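Local atomic coordinates of 4-amino-4-deoxy-L-arabinose transferase or related glycosyltransferases of PMT family (Cupriavidus metallidurans, PDB entry 5EZM), a protein that probably transfers 4-amino-4-deoxy-L-arabinose from a polyprenyl-phosphate carrier to lipid A in the bacterial membrane and binds zinc. Residues M126-R131 with F174-Q179; I211-L216 with I332-F337; P304-A309 with G361-R366. All coordinates share one frame; numbering follows the deposited sequence.

Interaction 1. Residues M126-R131 with F174-Q179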
loop_
_atom_site.group_PDB
_atom_site.type_symbol
_atom_site.label_atom_id
_atom_site.label_comp_id
_atom_site.label_asym_id
_atom_site.label_seq_id
_atom_site.Cartn_x
_atom_site.Cartn_y
_atom_site.Cartn_z
ATOM N N MET A 126 12.243 14.602 4.082
ATOM C CA MET A 126 13.266 15.582 3.751
ATOM C C MET A 126 13.124 16.869 4.556
ATOM O O MET A 126 14.048 17.692 4.547
ATOM C CB MET A 126 13.273 15.873 2.247
ATOM C CG MET A 126 11.953 16.274 1.637
ATOM S SD MET A 126 12.052 16.180 -0.168
ATOM C CE MET A 126 13.327 17.389 -0.513
ATOM N N MET A 127 12.013 17.057 5.269
ATOM C CA MET A 127 11.947 18.148 6.235
ATOM C C MET A 127 12.858 17.868 7.423
ATOM O O MET A 127 13.677 18.712 7.807
ATOM C CB MET A 127 10.509 18.367 6.702
ATOM C CG MET A 127 10.395 19.437 7.779
ATOM S SD MET A 127 8.714 19.770 8.331
ATOM C CE MET A 127 8.257 18.168 9.000
ATOM N N ALA A 128 12.727 16.678 8.021
ATOM C CA ALA A 128 13.628 16.302 9.107
ATOM C C ALA A 128 15.074 16.259 8.628
ATOM O O ALA A 128 15.988 16.716 9.331
ATOM C CB ALA A 128 13.211 14.951 9.689
ATOM N N ALA A 129 15.300 15.720 7.426
ATOM C CA ALA A 129 16.648 15.700 6.870
ATOM C C ALA A 129 17.205 17.109 6.723
ATOM O O ALA A 129 18.361 17.365 7.076
ATOM C CB ALA A 129 16.651 14.981 5.521
ATOM N N ARG A 130 16.395 18.040 6.209
ATOM C CA ARG A 130 16.858 19.416 6.056
ATOM C C ARG A 130 17.155 20.050 7.406
ATOM O O ARG A 130 18.116 20.817 7.544
ATOM C CB ARG A 130 15.821 20.243 5.297
ATOM N N ARG A 131 16.346 19.733 8.418
ATOM C CA ARG A 131 16.566 20.290 9.748
ATOM C C ARG A 131 17.886 19.805 10.339
ATOM O O ARG A 131 18.698 20.609 10.810
ATOM C CB ARG A 131 15.399 19.923 10.662
ATOM C CG ARG A 131 15.513 20.454 12.079
ATOM C CD ARG A 131 15.457 21.970 12.106
ATOM N NE ARG A 131 15.113 22.476 13.430
ATOM C CZ ARG A 131 15.143 23.761 13.767
ATOM N NH1 ARG A 131 15.511 24.671 12.876
ATOM N NH2 ARG A 131 14.813 24.135 14.995
ATOM N N PHE A 174 8.375 14.009 12.882
ATOM C CA PHE A 174 7.998 14.962 13.920
ATOM C C PHE A 174 8.818 14.745 15.184
ATOM O O PHE A 174 9.197 15.711 15.859
ATOM C CB PHE A 174 6.502 14.858 14.223
ATOM C CG PHE A 174 5.619 15.253 13.069
ATOM C CD1 PHE A 174 6.120 16.003 12.016
ATOM C CD2 PHE A 174 4.289 14.869 13.036
ATOM C CE1 PHE A 174 5.312 16.360 10.956
ATOM C CE2 PHE A 174 3.474 15.224 11.978
ATOM C CZ PHE A 174 3.986 15.970 10.937
ATOM N N MET A 175 9.113 13.485 15.516
ATOM C CA MET A 175 9.981 13.218 16.658
ATOM C C MET A 175 11.367 13.817 16.448
ATOM O O MET A 175 11.946 14.396 17.375
ATOM C CB MET A 175 10.077 11.715 16.905
ATOM C CG MET A 175 11.106 11.313 17.954
ATOM S SD MET A 175 10.758 11.976 19.597
ATOM C CE MET A 175 11.993 11.117 20.569
ATOM N N LEU A 176 11.914 13.696 15.235
ATOM C CA LEU A 176 13.230 14.274 14.971
ATOM C C LEU A 176 13.186 15.796 15.012
ATOM O O LEU A 176 14.109 16.432 15.533
ATOM C CB LEU A 176 13.764 13.788 13.624
ATOM C CG LEU A 176 13.996 12.282 13.486
ATOM C CD1 LEU A 176 14.646 11.955 12.148
ATOM C CD2 LEU A 176 14.833 11.749 14.634
ATOM N N MET A 177 12.123 16.400 14.473
ATOM C CA MET A 177 12.000 17.856 14.508
ATOM C C MET A 177 11.901 18.366 15.939
ATOM O O MET A 177 12.476 19.409 16.275
ATOM C CB MET A 177 10.779 18.306 13.704
ATOM C CG MET A 177 10.844 18.016 12.212
ATOM S SD MET A 177 12.107 18.970 11.351
ATOM C CE MET A 177 11.586 20.649 11.703
ATOM N N GLY A 178 11.176 17.644 16.796
ATOM C CA GLY A 178 10.983 18.090 18.166
ATOM C C GLY A 178 12.201 17.943 19.052
ATOM O O GLY A 178 12.262 18.579 20.108
ATOM N N GLN A 179 13.169 17.124 18.652
ATOM C CA GLN A 179 14.361 16.893 19.453
ATOM C C GLN A 179 15.568 17.679 18.957
ATOM O O GLN A 179 16.695 17.391 19.374
ATOM C CB GLN A 179 14.686 15.398 19.496
ATOM C CG GLN A 179 13.601 14.559 20.146
ATOM C CD GLN A 179 13.272 15.024 21.550
ATOM O OE1 GLN A 179 14.162 15.339 22.337
ATOM N NE2 GLN A 179 11.984 15.077 21.868
#
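M177 meets M127, A128 and R131 across this contact, and it has more surface buried here than any other residue. Its CG leaves on the side of the backbone N. The chain then bends twice (chi2 -67°, chi3 -59°), which curls the thioether back toward helix 112-133. The sulfur lies beside the aliphatic root of R131, with SD 3.5 Å from R131 CB. The terminal CE runs on along R131 CG, and R131 CD follows a little farther off. SD also lies against the backbone of the facing helix, 3.8 Å from A128 CA.

M127 crosses M177 at about a right angle. Its CG is 4.0 Å from M177 SD. Its chain is extended to the sulfur and bends only there. The methyl CE therefore reaches the edge of the F174 ring, in the ring plane, 4.0 Å from F174 CE1. A128 is the small partner. Its CB touches both CB and CD1 of L176, and its CA is 5.9 Å from M177 CA.

The two helices run nearly parallel, at 22°, in the membrane part of the GT-C fold; helix 112-133 is predicted to span the membrane. W191 of helix 185-206 packs on M177 and F174. Just beyond 126-131, W132 NE1 adds a directional link between the helices, a hydrogen bond to L176 O. The two segments themselves meet by apolar packing alone.

Interaction 2. Residues I211-L216 with I332-F337. With DSL (mono-trans, octa-cis decaprenyl-phosphate), chain C; MPG ([(Z)-octadec-9-enyl] (2R)-2,3-bis(oxidanyl)propanoate), chain Z.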
loop_
_atom_site.group_PDB
_atom_site.type_symbol
_atom_site.label_atom_id
_atom_site.label_comp_id
_atom_site.label_asym_id
_atom_site.label_seq_id
_atom_site.Cartn_x
_atom_site.Cartn_y
_atom_site.Cartn_z
ATOM N N ILE A 211 1.499 2.591 17.628
ATOM C CA ILE A 211 2.130 2.990 18.877
ATOM C C ILE A 211 3.096 1.935 19.401
ATOM O O ILE A 211 4.023 2.287 20.148
ATOM C CB ILE A 211 1.082 3.347 19.954
ATOM C CG1 ILE A 211 1.735 4.145 21.091
ATOM C CG2 ILE A 211 0.396 2.098 20.480
ATOM C CD1 ILE A 211 0.763 4.683 22.117
ATOM N N ALA A 212 2.945 0.669 19.006
ATOM C CA ALA A 212 3.839 -0.369 19.511
ATOM C C ALA A 212 5.219 -0.254 18.879
ATOM O O ALA A 212 6.239 -0.295 19.577
ATOM C CB ALA A 212 3.238 -1.750 19.256
ATOM N N LEU A 213 5.271 -0.112 17.555
ATOM C CA LEU A 213 6.559 0.030 16.879
ATOM C C LEU A 213 7.321 1.276 17.308
ATOM O O LEU A 213 8.525 1.161 17.599
ATOM C CB LEU A 213 6.354 -0.007 15.362
ATOM C CG LEU A 213 6.184 -1.407 14.786
ATOM C CD1 LEU A 213 6.006 -1.345 13.279
ATOM C CD2 LEU A 213 7.388 -2.249 15.155
ATOM N N PRO A 214 6.721 2.475 17.368
ATOM C CA PRO A 214 7.489 3.624 17.882
ATOM C C PRO A 214 8.052 3.383 19.270
ATOM O O PRO A 214 9.270 3.494 19.469
ATOM C CB PRO A 214 6.461 4.764 17.860
ATOM C CG PRO A 214 5.522 4.386 16.790
ATOM C CD PRO A 214 5.392 2.895 16.890
ATOM N N GLY A 215 7.194 3.029 20.233
ATOM C CA GLY A 215 7.668 2.768 21.584
ATOM C C GLY A 215 8.809 1.775 21.620
ATOM O O GLY A 215 9.828 2.002 22.277
ATOM N N LEU A 216 8.658 0.662 20.897
ATOM C CA LEU A 216 9.764 -0.271 20.712
ATOM C C LEU A 216 11.015 0.464 20.243
ATOM O O LEU A 216 12.032 0.506 20.946
ATOM C CB LEU A 216 9.363 -1.359 19.713
ATOM C CG LEU A 216 10.467 -2.313 19.253
ATOM C CD1 LEU A 216 10.964 -3.173 20.407
ATOM C CD2 LEU A 216 9.988 -3.176 18.092
ATOM N N ILE A 332 15.904 -0.920 11.615
ATOM C CA ILE A 332 16.363 -2.231 12.066
ATOM C C ILE A 332 15.352 -2.853 13.023
ATOM O O ILE A 332 14.989 -4.028 12.890
ATOM C CB ILE A 332 17.755 -2.125 12.712
ATOM C CG1 ILE A 332 18.787 -1.646 11.689
ATOM C CG2 ILE A 332 18.174 -3.467 13.295
ATOM C CD1 ILE A 332 20.127 -1.273 12.300
ATOM N N ALA A 333 14.883 -2.075 14.000
ATOM C CA ALA A 333 13.954 -2.605 14.992
ATOM C C ALA A 333 12.650 -3.054 14.345
ATOM O O ALA A 333 12.143 -4.144 14.635
ATOM C CB ALA A 333 13.686 -1.559 16.073
ATOM N N ILE A 334 12.086 -2.227 13.461
ATOM C CA ILE A 334 10.844 -2.623 12.801
ATOM C C ILE A 334 11.078 -3.837 11.906
ATOM O O ILE A 334 10.246 -4.758 11.847
ATOM C CB ILE A 334 10.259 -1.431 12.023
ATOM C CG1 ILE A 334 9.800 -0.350 13.004
ATOM C CG2 ILE A 334 9.103 -1.873 11.151
ATOM C CD1 ILE A 334 9.300 0.906 12.338
ATOM N N PHE A 335 12.227 -3.874 11.224
ATOM C CA PHE A 335 12.553 -5.008 10.364
ATOM C C PHE A 335 12.598 -6.308 11.157
ATOM O O PHE A 335 11.984 -7.305 10.762
ATOM C CB PHE A 335 13.887 -4.766 9.658
ATOM C CG PHE A 335 14.303 -5.888 8.746
ATOM C CD1 PHE A 335 13.883 -5.916 7.427
ATOM C CD2 PHE A 335 15.118 -6.909 9.205
ATOM C CE1 PHE A 335 14.264 -6.947 6.584
ATOM C CE2 PHE A 335 15.500 -7.942 8.369
ATOM C CZ PHE A 335 15.075 -7.963 7.058
ATOM N N VAL A 336 13.325 -6.322 12.277
ATOM C CA VAL A 336 13.417 -7.556 13.049
ATOM C C VAL A 336 12.096 -7.860 13.741
ATOM O O VAL A 336 11.798 -9.025 14.032
ATOM C CB VAL A 336 14.579 -7.493 14.059
ATOM C CG1 VAL A 336 15.876 -7.149 13.352
ATOM C CG2 VAL A 336 14.279 -6.507 15.173
ATOM N N PHE A 337 11.280 -6.837 14.011
ATOM C CA PHE A 337 9.975 -7.088 14.610
ATOM C C PHE A 337 9.086 -7.871 13.656
ATOM O O PHE A 337 8.505 -8.898 14.031
ATOM C CB PHE A 337 9.299 -5.777 15.008
ATOM C CG PHE A 337 7.854 -5.941 15.395
ATOM C CD1 PHE A 337 7.508 -6.405 16.653
ATOM C CD2 PHE A 337 6.842 -5.645 14.494
ATOM C CE1 PHE A 337 6.181 -6.562 17.011
ATOM C CE2 PHE A 337 5.512 -5.802 14.846
ATOM C CZ PHE A 337 5.181 -6.260 16.105
HETATM C C21 DSL C . 11.116 6.531 17.447
HETATM C C22 DSL C . 9.932 7.456 17.666
HETATM C C23 DSL C . 9.394 8.288 16.508
HETATM C C24 DSL C . 9.364 7.535 18.879
HETATM C C25 DSL C . 8.152 8.474 19.113
HETATM C C26 DSL C . 7.088 7.694 19.934
HETATM C C27 DSL C . 6.752 8.480 21.247
HETATM C C28 DSL C . 6.958 10.013 21.301
HETATM C C29 DSL C . 6.285 7.819 22.325
HETATM C C30 DSL C . 6.078 6.283 22.266
HETATM C C31 DSL C . 6.227 5.666 23.697
HETATM C C32 DSL C . 4.975 4.780 24.031
HETATM C C33 DSL C . 3.668 5.436 24.515
HETATM C C34 DSL C . 5.047 3.433 23.905
HETATM C C2 MPG Z . 15.573 -6.054 18.577
HETATM C C3 MPG Z . 16.060 -4.707 18.057
HETATM C C4 MPG Z . 17.547 -4.722 17.730
HETATM C C5 MPG Z . 18.101 -3.311 17.469
HETATM C C6 MPG Z . 19.600 -3.302 17.119
HETATM C C7 MPG Z . 20.130 -1.866 16.941
HETATM C C8 MPG Z . 21.650 -1.801 16.663
HETATM C C9 MPG Z . 22.215 -0.371 16.864
HETATM C C10 MPG Z . 23.727 -0.263 16.521
HETATM C C11 MPG Z . 24.374 1.024 17.082
HETATM C C12 MPG Z . 25.638 1.466 16.266
HETATM C C1 MPG Z . 14.073 -6.059 18.884
#
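L213 packs on F337. L213 CD2 comes obliquely to the F337 ring, 3.5 Å from F337 CD2 and a little farther from F337 CG. Both L213 methyls meet I334: L213 CD2 is 3.7 Å from I334 CG1, and L213 CD1 lies by I334 CG2. These two side chains cross at about a right angle. L216 adds a second leucine to the same ring residue. Its CG stands anti to the backbone N (chi1 172°), which turns the branch toward helix 323-339, and its CD2 lies 4.1 Å from F337 CB.

One contact is between side chain and backbone. L216 CD2 approaches the carbonyl oxygen A333 O at 4.2 Å.

The helices are two membrane-spanning elements of the GT-C fold. They cross steeply, at 126° between their directions, with the axes 9.8 Å apart. Helix 209-224 is kinked at P214, whose ring nitrogen has no hydrogen to give to the turn before.

Lipids border the contact. P214 CB is 3.6 Å from C26 of the decaprenyl phosphate. G215 CA is equally near its C34, where a side chain would run into the lipid. I211 CD1 touches C33 of the same chain. M199 packs on I211 and P214. On helix 323-339, V336 CG2 lies 3.7 Å from C2 of an MPG lipid, and I332 CG2 touches the same tail. F337 also touches an MPG.

Interaction 3. Residues P304-A309 with G361-R366. With MPG ([(Z)-octadec-9-enyl] (2R)-2,3-bis(oxidanyl)propanoate), chain B; MPG ([(Z)-octadec-9-enyl] (2R)-2,3-bis(oxidanyl)propanoate), chain O.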
loop_
_atom_site.group_PDB
_atom_site.type_symbol
_atom_site.label_atom_id
_atom_site.label_comp_id
_atom_site.label_asym_id
_atom_site.label_seq_id
_atom_site.Cartn_x
_atom_site.Cartn_y
_atom_site.Cartn_z
ATOM N N PRO A 304 25.970 -0.477 3.047
ATOM C CA PRO A 304 26.977 -0.277 4.103
ATOM C C PRO A 304 27.103 1.173 4.533
ATOM O O PRO A 304 27.154 1.458 5.736
ATOM C CB PRO A 304 28.267 -0.797 3.455
ATOM C CG PRO A 304 27.804 -1.782 2.448
ATOM C CD PRO A 304 26.531 -1.220 1.901
ATOM N N LYS A 305 27.136 2.104 3.577
ATOM C CA LYS A 305 27.255 3.521 3.896
ATOM C C LYS A 305 26.040 4.062 4.637
ATOM O O LYS A 305 26.098 5.187 5.145
ATOM C CB LYS A 305 27.503 4.319 2.614
ATOM C CG LYS A 305 28.938 4.217 2.123
ATOM C CD LYS A 305 29.084 4.575 0.654
ATOM C CE LYS A 305 30.544 4.454 0.218
ATOM N NZ LYS A 305 30.715 4.581 -1.259
ATOM N N LEU A 306 24.947 3.297 4.708
ATOM C CA LEU A 306 23.853 3.656 5.605
ATOM C C LEU A 306 24.209 3.343 7.053
ATOM O O LEU A 306 23.962 4.158 7.949
ATOM C CB LEU A 306 22.575 2.925 5.201
ATOM C CG LEU A 306 22.037 3.212 3.801
ATOM C CD1 LEU A 306 20.620 2.687 3.667
ATOM C CD2 LEU A 306 22.093 4.698 3.509
ATOM N N TRP A 307 24.795 2.168 7.297
ATOM C CA TRP A 307 25.253 1.822 8.638
ATOM C C TRP A 307 26.249 2.856 9.155
ATOM O O TRP A 307 26.072 3.423 10.241
ATOM C CB TRP A 307 25.870 0.423 8.624
ATOM C CG TRP A 307 26.449 -0.009 9.938
ATOM C CD1 TRP A 307 27.755 0.070 10.323
ATOM C CD2 TRP A 307 25.741 -0.594 11.037
ATOM N NE1 TRP A 307 27.905 -0.427 11.595
ATOM C CE2 TRP A 307 26.683 -0.842 12.056
ATOM C CE3 TRP A 307 24.402 -0.931 11.262
ATOM C CZ2 TRP A 307 26.331 -1.409 13.278
ATOM C CZ3 TRP A 307 24.055 -1.497 12.476
ATOM C CH2 TRP A 307 25.016 -1.729 13.470
ATOM N N THR A 308 27.282 3.152 8.362
ATOM C CA THR A 308 28.308 4.114 8.750
ATOM C C THR A 308 27.723 5.520 8.822
ATOM O O THR A 308 28.444 6.498 9.051
ATOM C CB THR A 308 29.487 4.084 7.773
ATOM O OG1 THR A 308 29.055 4.518 6.479
ATOM C CG2 THR A 308 30.062 2.683 7.668
ATOM N N ALA A 309 26.412 5.625 8.613
ATOM C CA ALA A 309 25.716 6.890 8.753
ATOM C C ALA A 309 25.124 7.076 10.141
ATOM O O ALA A 309 25.025 8.214 10.614
ATOM C CB ALA A 309 24.615 6.995 7.695
ATOM N N GLY A 361 19.939 9.924 2.400
ATOM C CA GLY A 361 20.207 11.339 2.225
ATOM C C GLY A 361 21.552 11.760 2.778
ATOM O O GLY A 361 22.250 12.580 2.177
ATOM N N VAL A 362 21.950 11.194 3.918
ATOM C CA VAL A 362 23.242 11.600 4.458
ATOM C C VAL A 362 24.368 10.836 3.774
ATOM O O VAL A 362 25.430 11.402 3.493
ATOM C CB VAL A 362 23.276 11.451 5.994
ATOM C CG1 VAL A 362 22.068 12.129 6.610
ATOM C CG2 VAL A 362 23.343 10.005 6.422
ATOM N N ALA A 363 24.142 9.560 3.442
ATOM C CA ALA A 363 25.202 8.781 2.814
ATOM C C ALA A 363 25.580 9.386 1.470
ATOM O O ALA A 363 26.747 9.726 1.231
ATOM C CB ALA A 363 24.771 7.324 2.661
ATOM N N LEU A 364 24.588 9.567 0.593
ATOM C CA LEU A 364 24.829 10.246 -0.675
ATOM C C LEU A 364 25.453 11.616 -0.458
ATOM O O LEU A 364 26.235 12.084 -1.295
ATOM C CB LEU A 364 23.519 10.372 -1.458
ATOM C CG LEU A 364 22.781 9.064 -1.764
ATOM C CD1 LEU A 364 21.390 9.324 -2.331
ATOM C CD2 LEU A 364 23.591 8.200 -2.717
ATOM N N ASP A 365 25.148 12.263 0.672
ATOM C CA ASP A 365 25.679 13.598 0.913
ATOM C C ASP A 365 27.188 13.594 1.110
ATOM O O ASP A 365 27.830 14.624 0.881
ATOM C CB ASP A 365 24.998 14.225 2.128
ATOM C CG ASP A 365 25.330 15.690 2.284
ATOM O OD1 ASP A 365 25.584 16.350 1.253
ATOM O OD2 ASP A 365 25.337 16.179 3.434
ATOM N N ARG A 366 27.770 12.466 1.511
ATOM C CA ARG A 366 29.204 12.380 1.749
ATOM C C ARG A 366 29.967 11.789 0.572
ATOM O O ARG A 366 31.194 11.665 0.646
ATOM C CB ARG A 366 29.474 11.557 3.011
ATOM C CG ARG A 366 28.815 12.118 4.258
ATOM C CD ARG A 366 28.973 11.177 5.441
ATOM N NE ARG A 366 28.357 11.712 6.653
ATOM C CZ ARG A 366 28.230 11.033 7.790
ATOM N NH1 ARG A 366 28.675 9.784 7.873
ATOM N NH2 ARG A 366 27.656 11.601 8.842
HETATM C C2 MPG B . 30.981 -1.230 7.686
HETATM C C3 MPG B . 29.547 -1.638 7.373
HETATM C C4 MPG B . 28.984 -2.560 8.443
HETATM C C5 MPG B . 27.573 -3.078 8.121
HETATM C C6 MPG B . 27.021 -3.949 9.261
HETATM C C1 MPG B . 31.645 -0.474 6.533
HETATM C C2 MPG O . 23.944 -5.072 0.270
HETATM C C3 MPG O . 25.156 -5.134 -0.653
HETATM C C4 MPG O . 25.939 -3.829 -0.659
HETATM C C5 MPG O . 27.225 -3.896 -1.499
HETATM C C6 MPG O . 28.175 -2.724 -1.204
HETATM C C7 MPG O . 29.589 -2.964 -1.768
HETATM C C8 MPG O . 30.657 -2.061 -1.105
HETATM C C1 MPG O . 23.214 -6.413 0.385
#
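The R366 guanidinium has T308 O at its edge, near its plane, and A309 CA at an oblique position. NH1 is the nitrogen that faces T308, 3.5 Å from T308 O. The arginine chain is extended from CG to NE, which carries the charged group across to the neighbouring helix.

The second flat group, the W307 indole, is turned to a lipid. One face of the ring carries the tail of an MPG molecule. C5 and C6 of that tail lie over this face, and W307 CD1 is 3.5 Å from C4. CG of the tryptophan is anti to the backbone N (chi1 177°), which sets the ring against this tail. The ring takes no part in the contact with 361-366. With a serine here, the C4 to C6 part of the tail would probably lose its flat support and be set free to shift. T308 CG2 touches C1 of the same lipid. P304 CD lies 3.7 Å from C4 of another MPG.

In the GT-C membrane domain, short helix 303-310 meets the end of predicted transmembrane helix 352-365. They cross almost squarely, at 102°, with their axes 8.8 Å apart. The small side chain of A363 is consistent with this close crossing. A363 CB sits over the backbone of K305, 3.5 Å from K305 O, and beside L306 CD2 at 3.8 Å. K305 itself touches A363 through CB, and the rest of the lysine chain runs off from the contact. Farther along, A309 CB meets the V362 methyl CG2 at 3.5 Å. T308 OG1 makes a weak hydrogen bond to K305 O within its own helix. On helix 352-365, D365 forms a salt bridge with R136, linking this helix to helix 135-147.

In the fold
Following the chain, interaction 1 comes first. It joins helix 112-133 to helix 160-178 and closes its loop before the other two open. Interaction 2 opens on helix 209-224. Interaction 3 opens on helix 303-310, before interaction 2 closes on helix 323-339. Interaction 3 then closes on helix 352-365, so these two loops cross and neither nests in the other. They also touch, through I332 CD1 and W307 CZ3, 3.9 Å apart. Interaction 1 stays separate, its nearest atoms about 6 Å from interaction 3 and about 8 Å from interaction 2. Together the contacts tie early and middle helices of the membrane part of the GT-C fold.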